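Pyridoxal 5'-phosphate synthase subunit PdxT (Thermus thermophilus, PDB 2YWD) probably hydrolyses glutamine to glutamate and ammonia, which is channelled to the partner subunit PdxS for the synthesis of pyridoxal 5'-phosphate. Local coordinates at residues 49-54 against 107-112; 75-80 against 85-90. One frame throughout, in Å; residues are numbered along the deposited sequence.

Contact 1: residues 49-54 against 107-112; sequences ESTTIG and VERNAF
R109 reaches across to the first turn of helix 50-59 and lays its guanidinium end beside T51, whose methyl CG2 stands 3.7 Å from R109 NH1, the two side chains crossing at about a right angle. Further back along the arginine, S50 OG lies 3.9 Å from R109 CD, and both S50 and T51 meet the guanidinium obliquely. These are van der Waals contacts; the polar link runs through Q97, whose OE1 accepts from R109 NH1 and whose NE2 is hydrogen-bonded to S50 OG, while Y94 makes a cation-pi contact with the arginine. The arginine chain leaves with CG anti to its carbonyl carbon and then bends at chi3 (41°), which brings NH1 across the threonine methyl. This meeting of a helix start with the residue just past strand 103-108 probably forms one side of the glutamine site, as in class I amidotransferases: E49, S50 and R109 are all predicted to bind L-glutamine, and the side chain of S50 is about 7 Å from that of C81, the predicted nucleophile. E49 is the N-cap of the helix. Its OE2 takes the T51 N-H from above the carboxylate plane at 3.1 Å, whereas T52 N makes a weaker, bent bond of 2.8 Å to OE1. T52 OG1 also donates to E49 OE1, on the anti side and 2.6 Å away, so OE1 and OE2 both take part in the cap, and the carboxylate is kept from turning. E49 OE2 and R109 NH2 stay 5.3 Å apart, too far for a salt bridge, though the opposite charges probably attract. With an alanine at R109, Q97 OE1 and the Y94 ring would probably be left without their cationic partner, the T51 methyl would lose a neighbour, and the predicted glutamine site a positive charge.

Contact 2: residues 75-80 against 85-90; sequences LALFGT and IWLAKE
I85, within helix 82-87, leads into the contact but turns its own side chain to Q97 and R109 instead of to the strand. W86 follows, its CB directed toward 75-80; the indole stops short of touching that segment and rests against V66 and L100. L87, the last residue of the helix, carries the contact with both methyls. CG lies anti to the carbonyl carbon (chi1 -66°), which sends the fork of the side chain down onto strand 76-80. One branch, CD2, comes 3.6 Å from L77 CD1 and 4.2 Å from L77 CB, the two leucines crossing at a slant. The other, CD1, sits over the backbone of G79, 3.6 Å from G79 N and 3.8 Å from G79 CA. Glycine makes this close seat possible: a CB on G79 would point toward the helix and run into L87 CD1. The CA atoms of G79 and L87 lie 6.8 Å apart. At A88 the chain leaves helical geometry, with a weak bond of 3.2 Å from A88 N back to I85 O, and K89 turns the corner toward strand 90-91. The strand, turn and helix flank the predicted nucleophile C81, an arrangement consistent with the nucleophile elbow (GxCxG), of which G79 would be the first glycine. The touching side chains are all apolar and buried. Strand 76-80 lies inside the seven-stranded sheet, between parallel strands 42-45 and 166-169. Helix 62-71 adds V66 and V70 against L77, and V166 of strand 166-169 packs on L87. On the other face of the strand F78 meets F185 and L181 of helix 180-189, and T80 OG1 is hydrogen-bonded to H17 of helix 14-22.

How the contacts relate
Contact 2 is the core contact, near the centre of the chain and built of leucine methyls against each other and against the G79 backbone; contact 1 lies farther out, partly buried, with an arginine beside a helix start and polar partners supplied by Q97. Their centres are 12 Å apart, and helix 82-87 lies between them: it packs on strand 76-80 in contact 2, while its I85 CD1 touches R109 CG at 3.6 Å and its W86 CD1 touches G54 CA. Beyond the helix, the backbones of 85-90 and 107-112 also meet, V107 N probably donating to E90 O. Along the chain, contact 2 is nested within the loop that contact 1 closes.

Contact 1: residues 49-54 against 107-112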
# COMPACT_ATOMS: atom_id res chain seq x y z
N GLU A 49 2.47 4.03 11.05
CA GLU A 49 3.20 5.29 11.19
C GLU A 49 4.26 5.33 10.09
O GLU A 49 5.33 4.73 10.21
CB GLU A 49 3.85 5.33 12.58
CG GLU A 49 4.12 6.73 13.09
CD GLU A 49 5.12 7.44 12.23
OE1 GLU A 49 6.33 7.26 12.47
OE2 GLU A 49 4.70 8.16 11.30
N SER A 50 3.96 6.05 9.01
CA SER A 50 4.85 6.11 7.85
C SER A 50 6.31 6.49 8.07
O SER A 50 7.18 5.95 7.40
CB SER A 50 4.25 7.00 6.75
OG SER A 50 4.26 8.38 7.10
N THR A 51 6.59 7.40 8.99
CA THR A 51 7.99 7.79 9.20
C THR A 51 8.78 6.67 9.87
O THR A 51 9.97 6.49 9.59
CB THR A 51 8.12 9.08 10.06
OG1 THR A 51 7.93 8.76 11.45
CG2 THR A 51 7.09 10.12 9.63
N THR A 52 8.12 5.91 10.73
CA THR A 52 8.76 4.80 11.43
C THR A 52 8.96 3.61 10.49
O THR A 52 10.05 3.03 10.45
CB THR A 52 7.93 4.38 12.65
OG1 THR A 52 7.89 5.47 13.58
CG2 THR A 52 8.54 3.16 13.34
N ILE A 53 7.92 3.24 9.75
CA ILE A 53 8.04 2.14 8.80
C ILE A 53 9.17 2.46 7.83
O ILE A 53 9.99 1.61 7.51
CB ILE A 53 6.72 1.93 8.03
CG1 ILE A 53 5.68 1.30 8.96
CG2 ILE A 53 6.95 1.03 6.81
CD1 ILE A 53 4.27 1.25 8.38
N GLY A 54 9.21 3.71 7.37
CA GLY A 54 10.26 4.11 6.45
C GLY A 54 11.64 4.02 7.06
O GLY A 54 12.57 3.47 6.45
N VAL A 107 2.34 12.57 -2.69
CA VAL A 107 1.36 12.30 -1.65
C VAL A 107 1.53 13.21 -0.45
O VAL A 107 2.64 13.43 0.02
CB VAL A 107 1.46 10.84 -1.15
CG1 VAL A 107 0.50 10.62 0.01
CG2 VAL A 107 1.16 9.88 -2.29
N GLU A 108 0.41 13.75 0.04
CA GLU A 108 0.46 14.61 1.21
C GLU A 108 -0.20 13.85 2.36
O GLU A 108 -1.33 13.37 2.25
CB GLU A 108 -0.28 15.92 0.96
CG GLU A 108 0.02 16.97 2.03
CD GLU A 108 -0.78 18.25 1.86
OE1 GLU A 108 -1.34 18.47 0.76
OE2 GLU A 108 -0.83 19.04 2.83
N ARG A 109 0.53 13.72 3.46
CA ARG A 109 0.04 13.00 4.63
C ARG A 109 -1.16 13.68 5.28
O ARG A 109 -1.24 14.91 5.31
CB ARG A 109 1.18 12.86 5.65
CG ARG A 109 2.27 11.87 5.24
CD ARG A 109 3.56 12.10 6.03
NE ARG A 109 3.28 12.38 7.43
CZ ARG A 109 4.20 12.79 8.31
NH1 ARG A 109 5.46 12.95 7.94
NH2 ARG A 109 3.83 13.06 9.55
N ASN A 110 -2.10 12.86 5.77
CA ASN A 110 -3.31 13.32 6.48
C ASN A 110 -3.76 14.70 6.01
O ASN A 110 -3.79 15.67 6.78
CB ASN A 110 -3.00 13.32 7.98
CG ASN A 110 -4.21 13.63 8.83
OD1 ASN A 110 -5.35 13.44 8.41
ND2 ASN A 110 -3.97 14.10 10.05
N ALA A 111 -4.16 14.78 4.74
CA ALA A 111 -4.54 16.06 4.14
C ALA A 111 -5.98 16.24 3.67
O ALA A 111 -6.24 17.16 2.89
CB ALA A 111 -3.59 16.35 2.98
N PHE A 112 -6.91 15.41 4.14
CA PHE A 112 -8.30 15.55 3.70
C PHE A 112 -9.05 16.77 4.21
O PHE A 112 -10.07 17.16 3.65
CB PHE A 112 -9.10 14.30 4.04
CG PHE A 112 -9.23 13.34 2.91
CD1 PHE A 112 -8.32 12.30 2.75
CD2 PHE A 112 -10.24 13.50 1.97
CE1 PHE A 112 -8.42 11.42 1.67
CE2 PHE A 112 -10.35 12.63 0.89
CZ PHE A 112 -9.44 11.59 0.74

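Contact 2: residues 75-80 against 85-90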
# COMPACT_ATOMS: atom_id res chain seq x y z
N LEU A 75 8.66 -8.84 -7.73
CA LEU A 75 7.92 -8.58 -6.50
C LEU A 75 6.85 -7.50 -6.67
O LEU A 75 7.16 -6.37 -7.06
CB LEU A 75 8.88 -8.15 -5.39
CG LEU A 75 8.25 -7.92 -4.01
CD1 LEU A 75 7.65 -9.23 -3.50
CD2 LEU A 75 9.30 -7.39 -3.03
N ALA A 76 5.61 -7.87 -6.38
CA ALA A 76 4.49 -6.93 -6.48
C ALA A 76 4.29 -6.30 -5.11
O ALA A 76 4.50 -6.95 -4.09
CB ALA A 76 3.22 -7.66 -6.90
N LEU A 77 3.88 -5.04 -5.10
CA LEU A 77 3.68 -4.29 -3.86
C LEU A 77 2.29 -3.69 -3.76
O LEU A 77 1.73 -3.22 -4.75
CB LEU A 77 4.69 -3.14 -3.76
CG LEU A 77 6.17 -3.48 -3.85
CD1 LEU A 77 6.98 -2.19 -3.83
CD2 LEU A 77 6.56 -4.38 -2.69
N PHE A 78 1.74 -3.70 -2.56
CA PHE A 78 0.43 -3.13 -2.28
C PHE A 78 0.61 -2.33 -0.99
O PHE A 78 0.84 -2.91 0.07
CB PHE A 78 -0.63 -4.22 -2.08
CG PHE A 78 -2.04 -3.70 -1.86
CD1 PHE A 78 -2.36 -2.37 -2.13
CD2 PHE A 78 -3.05 -4.55 -1.41
CE1 PHE A 78 -3.67 -1.90 -1.95
CE2 PHE A 78 -4.35 -4.09 -1.23
CZ PHE A 78 -4.66 -2.77 -1.50
N GLY A 79 0.54 -1.01 -1.10
CA GLY A 79 0.69 -0.17 0.07
C GLY A 79 -0.63 0.47 0.43
O GLY A 79 -1.32 1.01 -0.43
N THR A 80 -0.99 0.40 1.71
CA THR A 80 -2.24 0.97 2.19
C THR A 80 -1.95 2.02 3.26
O THR A 80 -1.30 1.71 4.26
CB THR A 80 -3.16 -0.12 2.80
OG1 THR A 80 -2.49 -0.74 3.92
CG2 THR A 80 -3.47 -1.18 1.77
N ILE A 85 2.12 5.93 1.32
CA ILE A 85 3.06 7.03 1.54
C ILE A 85 4.48 6.53 1.30
O ILE A 85 5.28 7.20 0.64
CB ILE A 85 2.92 7.56 2.98
CG1 ILE A 85 1.55 8.22 3.16
CG2 ILE A 85 4.03 8.56 3.27
CD1 ILE A 85 1.17 8.46 4.62
N TRP A 86 4.79 5.35 1.83
CA TRP A 86 6.12 4.74 1.68
C TRP A 86 6.49 4.53 0.22
O TRP A 86 7.65 4.66 -0.17
CB TRP A 86 6.15 3.39 2.41
CG TRP A 86 7.50 2.77 2.49
CD1 TRP A 86 8.58 3.22 3.21
CD2 TRP A 86 7.93 1.56 1.85
NE1 TRP A 86 9.64 2.37 3.06
CE2 TRP A 86 9.27 1.34 2.23
CE3 TRP A 86 7.31 0.64 1.00
CZ2 TRP A 86 10.01 0.23 1.78
CZ3 TRP A 86 8.04 -0.47 0.55
CH2 TRP A 86 9.38 -0.66 0.94
N LEU A 87 5.49 4.20 -0.60
CA LEU A 87 5.72 3.95 -2.03
C LEU A 87 5.94 5.22 -2.86
O LEU A 87 6.63 5.19 -3.87
CB LEU A 87 4.54 3.17 -2.62
CG LEU A 87 4.29 1.74 -2.13
CD1 LEU A 87 2.92 1.26 -2.61
CD2 LEU A 87 5.38 0.83 -2.66
N ALA A 88 5.36 6.33 -2.42
CA ALA A 88 5.44 7.60 -3.14
C ALA A 88 6.83 8.17 -3.36
O ALA A 88 7.66 8.23 -2.45
CB ALA A 88 4.57 8.64 -2.44
N LYS A 89 7.09 8.61 -4.59
CA LYS A 89 8.37 9.20 -4.93
C LYS A 89 8.54 10.52 -4.19
O LYS A 89 9.65 10.88 -3.80
CB LYS A 89 8.46 9.43 -6.44
CG LYS A 89 9.78 10.06 -6.88
CD LYS A 89 10.01 9.88 -8.37
CE LYS A 89 10.19 8.41 -8.73
NZ LYS A 89 11.38 7.80 -8.07
N GLU A 90 7.43 11.23 -4.00
CA GLU A 90 7.47 12.51 -3.29
C GLU A 90 6.39 12.61 -2.22
O GLU A 90 5.22 12.30 -2.46
CB GLU A 90 7.28 13.68 -4.27
CG GLU A 90 8.35 13.84 -5.35
CD GLU A 90 9.74 14.09 -4.78
OE1 GLU A 90 9.84 14.66 -3.67
OE2 GLU A 90 10.73 13.74 -5.45